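Local coordinates for invasion-associated protein B (Bartonella henselae, PDB 3DTD), which is of unknown biochemical function but belongs to the invasion-associated locus B family and is probably linked to host-cell invasion, at residues V88-G102 and V113-L125. Sequence-based numbering, arbitrary orientation.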
loop_
_atom_site.group_PDB
_atom_site.type_symbol
_atom_site.label_atom_id
_atom_site.label_comp_id
_atom_site.label_asym_id
_atom_site.label_seq_id
_atom_site.Cartn_x
_atom_site.Cartn_y
_atom_site.Cartn_z
ATOM N N VAL C 88 32.866 -12.122 27.267
ATOM C CA VAL C 88 32.024 -11.007 27.679
ATOM C C VAL C 88 32.169 -10.869 29.193
ATOM O O VAL C 88 31.885 -11.806 29.945
ATOM C CB VAL C 88 30.535 -11.216 27.275
ATOM C CG1 VAL C 88 29.647 -10.107 27.843
ATOM C CG2 VAL C 88 30.391 -11.284 25.753
ATOM N N ARG C 89 32.632 -9.700 29.623
ATOM C CA ARG C 89 32.897 -9.413 31.029
ATOM C C ARG C 89 31.725 -8.650 31.650
ATOM O O ARG C 89 31.266 -7.648 31.105
ATOM C CB ARG C 89 34.199 -8.612 31.144
ATOM C CG ARG C 89 34.650 -8.269 32.558
ATOM C CD ARG C 89 35.926 -7.442 32.510
ATOM N NE ARG C 89 36.413 -7.081 33.839
ATOM C CZ ARG C 89 36.194 -5.908 34.430
ATOM N NH1 ARG C 89 35.488 -4.963 33.817
ATOM N NH2 ARG C 89 36.686 -5.677 35.642
ATOM N N LEU C 90 31.246 -9.147 32.787
ATOM C CA LEU C 90 30.150 -8.525 33.528
ATOM C C LEU C 90 30.642 -8.015 34.879
ATOM O O LEU C 90 31.245 -8.763 35.649
ATOM C CB LEU C 90 29.005 -9.523 33.738
ATOM C CG LEU C 90 28.006 -9.784 32.603
ATOM C CD1 LEU C 90 28.537 -10.784 31.588
ATOM C CD2 LEU C 90 26.700 -10.281 33.182
ATOM N N GLN C 91 30.375 -6.745 35.165
ATOM C CA GLN C 91 30.816 -6.120 36.409
ATOM C C GLN C 91 29.737 -5.211 36.990
ATOM O O GLN C 91 29.205 -4.349 36.295
ATOM C CB GLN C 91 32.107 -5.325 36.176
ATOM C CG GLN C 91 32.746 -4.768 37.444
ATOM C CD GLN C 91 33.939 -3.869 37.168
ATOM O OE1 GLN C 91 34.088 -3.320 36.074
ATOM N NE2 GLN C 91 34.791 -3.706 38.170
ATOM N N VAL C 92 29.418 -5.408 38.266
ATOM C CA VAL C 92 28.503 -4.507 38.956
ATOM C C VAL C 92 29.260 -3.237 39.327
ATOM O O VAL C 92 30.109 -3.244 40.227
ATOM C CB VAL C 92 27.866 -5.129 40.215
ATOM C CG1 VAL C 92 26.710 -4.273 40.684
ATOM C CG2 VAL C 92 27.398 -6.541 39.944
ATOM N N ASP C 93 28.941 -2.165 38.601
ATOM C CA ASP C 93 29.582 -0.854 38.729
ATOM C C ASP C 93 31.109 -0.936 38.625
ATOM O O ASP C 93 31.632 -1.332 37.583
ATOM C CB ASP C 93 29.111 -0.125 39.998
ATOM C CG ASP C 93 27.611 0.131 40.004
ATOM O OD1 ASP C 93 27.089 0.730 39.035
ATOM O OD2 ASP C 93 26.952 -0.264 40.985
ATOM N N GLU C 94 31.810 -0.589 39.703
ATOM C CA GLU C 94 33.275 -0.571 39.705
ATOM C C GLU C 94 33.878 -1.478 40.776
ATOM O O GLU C 94 35.074 -1.403 41.059
ATOM C CB GLU C 94 33.794 0.864 39.867
ATOM C CG GLU C 94 33.573 1.754 38.649
ATOM C CD GLU C 94 34.069 3.179 38.854
ATOM O OE1 GLU C 94 35.244 3.363 39.243
ATOM O OE2 GLU C 94 33.280 4.119 38.615
ATOM N N GLY C 95 33.049 -2.347 41.350
ATOM C CA GLY C 95 33.469 -3.229 42.436
ATOM C C GLY C 95 34.063 -4.558 41.999
ATOM O O GLY C 95 34.369 -4.765 40.826
ATOM N N LYS C 96 34.195 -5.466 42.962
ATOM C CA LYS C 96 34.904 -6.732 42.776
ATOM C C LYS C 96 34.038 -7.874 42.242
ATOM O O LYS C 96 34.536 -8.986 42.037
ATOM C CB LYS C 96 35.568 -7.163 44.091
ATOM C CG LYS C 96 36.793 -6.345 44.489
ATOM C CD LYS C 96 37.338 -6.835 45.821
ATOM C CE LYS C 96 38.608 -6.105 46.216
ATOM N NZ LYS C 96 39.103 -6.575 47.542
ATOM N N ALA C 97 32.750 -7.607 42.028
ATOM C CA ALA C 97 31.858 -8.604 41.445
ATOM C C ALA C 97 32.058 -8.678 39.935
ATOM O O ALA C 97 31.387 -7.981 39.176
ATOM C CB ALA C 97 30.411 -8.311 41.793
ATOM N N VAL C 98 33.000 -9.522 39.516
ATOM C CA VAL C 98 33.330 -9.690 38.102
ATOM C C VAL C 98 33.044 -11.122 37.636
ATOM O O VAL C 98 33.523 -12.091 38.230
ATOM C CB VAL C 98 34.802 -9.269 37.788
ATOM C CG1 VAL C 98 35.169 -9.567 36.341
ATOM C CG2 VAL C 98 35.013 -7.785 38.070
ATOM N N ILE C 99 32.235 -11.234 36.585
ATOM C CA ILE C 99 31.960 -12.501 35.911
ATOM C C ILE C 99 32.510 -12.446 34.485
ATOM O O ILE C 99 32.342 -11.451 33.779
ATOM C CB ILE C 99 30.434 -12.823 35.912
ATOM C CG1 ILE C 99 30.048 -13.566 37.187
ATOM C CG2 ILE C 99 30.007 -13.670 34.699
ATOM C CD1 ILE C 99 28.563 -13.772 37.313
ATOM N N GLU C 100 33.192 -13.510 34.075
ATOM C CA GLU C 100 33.620 -13.636 32.689
ATOM C C GLU C 100 32.979 -14.860 32.047
ATOM O O GLU C 100 33.144 -15.985 32.519
ATOM C CB GLU C 100 35.142 -13.686 32.590
ATOM C CG GLU C 100 35.686 -12.789 31.500
ATOM C CD GLU C 100 37.189 -12.643 31.551
ATOM O OE1 GLU C 100 37.661 -11.502 31.744
ATOM O OE2 GLU C 100 37.898 -13.663 31.399
ATOM N N THR C 101 32.227 -14.617 30.982
ATOM C CA THR C 101 31.492 -15.659 30.264
ATOM C C THR C 101 31.561 -15.360 28.760
ATOM O O THR C 101 32.252 -14.433 28.350
ATOM C CB THR C 101 30.022 -15.805 30.794
ATOM O OG1 THR C 101 29.287 -16.728 29.978
ATOM C CG2 THR C 101 29.301 -14.456 30.825
ATOM N N GLY C 102 30.872 -16.146 27.939
ATOM C CA GLY C 102 30.935 -15.964 26.492
ATOM C C GLY C 102 29.618 -16.165 25.771
ATOM O O GLY C 102 28.659 -16.676 26.347
ATOM N N VAL C 113 24.262 -14.591 25.498
ATOM C CA VAL C 113 25.278 -14.839 26.516
ATOM C C VAL C 113 24.600 -15.429 27.762
ATOM O O VAL C 113 23.867 -14.725 28.455
ATOM C CB VAL C 113 26.015 -13.526 26.904
ATOM C CG1 VAL C 113 27.119 -13.799 27.913
ATOM C CG2 VAL C 113 26.587 -12.830 25.681
ATOM N N PRO C 114 24.818 -16.729 28.035
ATOM C CA PRO C 114 24.276 -17.340 29.252
ATOM C C PRO C 114 24.972 -16.813 30.503
ATOM O O PRO C 114 26.191 -16.628 30.507
ATOM C CB PRO C 114 24.588 -18.834 29.078
ATOM C CG PRO C 114 24.991 -19.006 27.668
ATOM C CD PRO C 114 25.567 -17.705 27.227
ATOM N N ILE C 115 24.189 -16.574 31.547
ATOM C CA ILE C 115 24.693 -16.001 32.788
ATOM C C ILE C 115 24.166 -16.776 33.988
ATOM O O ILE C 115 23.005 -17.173 34.016
ATOM C CB ILE C 115 24.329 -14.500 32.918
ATOM C CG1 ILE C 115 22.956 -14.227 32.291
ATOM C CG2 ILE C 115 25.391 -13.651 32.238
ATOM C CD1 ILE C 115 22.236 -13.009 32.798
ATOM N N VAL C 116 25.049 -17.022 34.953
ATOM C CA VAL C 116 24.690 -17.634 36.230
ATOM C C VAL C 116 25.275 -16.758 37.340
ATOM O O VAL C 116 26.475 -16.480 37.349
ATOM C CB VAL C 116 25.217 -19.095 36.348
ATOM C CG1 VAL C 116 24.998 -19.645 37.749
ATOM C CG2 VAL C 116 24.545 -20.007 35.328
ATOM N N PHE C 117 24.422 -16.314 38.259
ATOM C CA PHE C 117 24.847 -15.470 39.375
ATOM C C PHE C 117 24.802 -16.229 40.698
ATOM O O PHE C 117 23.753 -16.755 41.076
ATOM C CB PHE C 117 23.960 -14.227 39.478
ATOM C CG PHE C 117 23.903 -13.400 38.222
ATOM C CD1 PHE C 117 22.685 -13.132 37.608
ATOM C CD2 PHE C 117 25.057 -12.880 37.659
ATOM C CE1 PHE C 117 22.626 -12.359 36.454
ATOM C CE2 PHE C 117 25.008 -12.107 36.507
ATOM C CZ PHE C 117 23.790 -11.847 35.905
ATOM N N ASP C 118 25.934 -16.279 41.402
ATOM C CA ASP C 118 25.967 -16.838 42.759
ATOM C C ASP C 118 25.395 -15.861 43.794
ATOM O O ASP C 118 25.126 -14.703 43.465
ATOM C CB ASP C 118 27.378 -17.326 43.148
ATOM C CG ASP C 118 28.458 -16.255 43.000
ATOM O OD1 ASP C 118 28.293 -15.115 43.482
ATOM O OD2 ASP C 118 29.511 -16.572 42.415
ATOM N N LYS C 119 25.233 -16.332 45.034
ATOM C CA LYS C 119 24.647 -15.551 46.138
ATOM C C LYS C 119 25.314 -14.190 46.346
ATOM O O LYS C 119 24.634 -13.197 46.612
ATOM C CB LYS C 119 24.697 -16.338 47.456
ATOM C CG LYS C 119 24.224 -17.790 47.382
ATOM C CD LYS C 119 22.707 -17.918 47.441
ATOM C CE LYS C 119 22.284 -19.381 47.386
ATOM N NZ LYS C 119 20.802 -19.546 47.373
ATOM N N ASN C 120 26.640 -14.161 46.218
ATOM C CA ASN C 120 27.421 -12.942 46.398
ATOM C C ASN C 120 27.244 -11.943 45.259
ATOM O O ASN C 120 27.223 -10.733 45.493
ATOM C CB ASN C 120 28.907 -13.277 46.584
ATOM C CG ASN C 120 29.148 -14.307 47.682
ATOM O OD1 ASN C 120 29.915 -15.254 47.499
ATOM N ND2 ASN C 120 28.487 -14.132 48.825
ATOM N N TYR C 121 27.113 -12.453 44.036
ATOM C CA TYR C 121 26.906 -11.604 42.864
ATOM C C TYR C 121 25.488 -11.041 42.841
ATOM O O TYR C 121 25.280 -9.892 42.454
ATOM C CB TYR C 121 27.203 -12.365 41.568
ATOM C CG TYR C 121 27.632 -11.469 40.424
ATOM C CD1 TYR C 121 26.697 -10.739 39.690
ATOM C CD2 TYR C 121 28.972 -11.349 40.075
ATOM C CE1 TYR C 121 27.081 -9.921 38.645
ATOM C CE2 TYR C 121 29.363 -10.531 39.026
ATOM C CZ TYR C 121 28.414 -9.819 38.321
ATOM O OH TYR C 121 28.792 -9.010 37.286
ATOM N N VAL C 122 24.526 -11.864 43.256
ATOM C CA VAL C 122 23.132 -11.449 43.435
ATOM C C VAL C 122 23.029 -10.279 44.420
ATOM O O VAL C 122 22.372 -9.285 44.126
ATOM C CB VAL C 122 22.236 -12.646 43.882
ATOM C CG1 VAL C 122 20.889 -12.170 44.393
ATOM C CG2 VAL C 122 22.043 -13.633 42.738
ATOM N N ALA C 123 23.716 -10.394 45.557
ATOM C CA ALA C 123 23.793 -9.324 46.561
ATOM C C ALA C 123 24.400 -8.020 46.022
ATOM O O ALA C 123 23.974 -6.930 46.410
ATOM C CB ALA C 123 24.559 -9.807 47.793
ATOM N N ALA C 124 25.383 -8.143 45.130
ATOM C CA ALA C 124 26.008 -6.992 44.476
ATOM C C ALA C 124 25.059 -6.329 43.487
ATOM O O ALA C 124 25.032 -5.104 43.384
ATOM C CB ALA C 124 27.301 -7.408 43.780
ATOM N N LEU C 125 24.289 -7.151 42.773
ATOM C CA LEU C 125 23.252 -6.699 41.840
ATOM C C LEU C 125 22.148 -5.896 42.537
ATOM O O LEU C 125 21.651 -4.914 41.986
ATOM C CB LEU C 125 22.635 -7.905 41.117
ATOM C CG LEU C 125 22.914 -8.347 39.671
ATOM C CD1 LEU C 125 24.055 -7.628 38.966
ATOM C CD2 LEU C 125 23.100 -9.853 39.620
#
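The ring of Tyr121 leans from the helix against the hairpin 88-102, and Ile99 CD1 covers one of its faces in a CH-pi contact, 3.8 Å from the ring centroid and 15° off the normal. At its edge lie Leu90 O and, from its own helix, Leu125 CD2, while Val92 CG2 and the Ala97 carbonyl approach obliquely. With CG roughly anti to the backbone N (chi1 -153°), the ring brings Tyr121 OH to a weak hydrogen bond with Leu90 O at 3.0 Å; that carbonyl also accepts from Ile99 N within the hairpin. Phe117 has Leu125 CD2 over the centre of one face; Leu90 CD2 and Ile99 CD1 come to its edge, the latter 3.6 Å from Phe117 CD2. The Ile99 CD1 methyl thus touches both rings, one over a face and the other at an edge. Beyond the rings, Ala97 CB packs on Ala124 CB at 3.8 Å, and the side chains of Leu90 and Ile115 cross at about a right angle, with Leu90 CD2 3.7 Å from Ile115 CG2. At the far end Thr101 OG1, turned anti to its own N (chi1 174°), donates to Pro114 O at 3.1 Å, nearly in line with the C=O bond. Asp118 caps the helix through Tyr121 N. The contact packs one antiparallel sheet, whose strand 88-92 pairs with 130-136, against strand 110-117 of the larger sheet and helix 119-127; Leu131 and Val64 join the apolar layer between them.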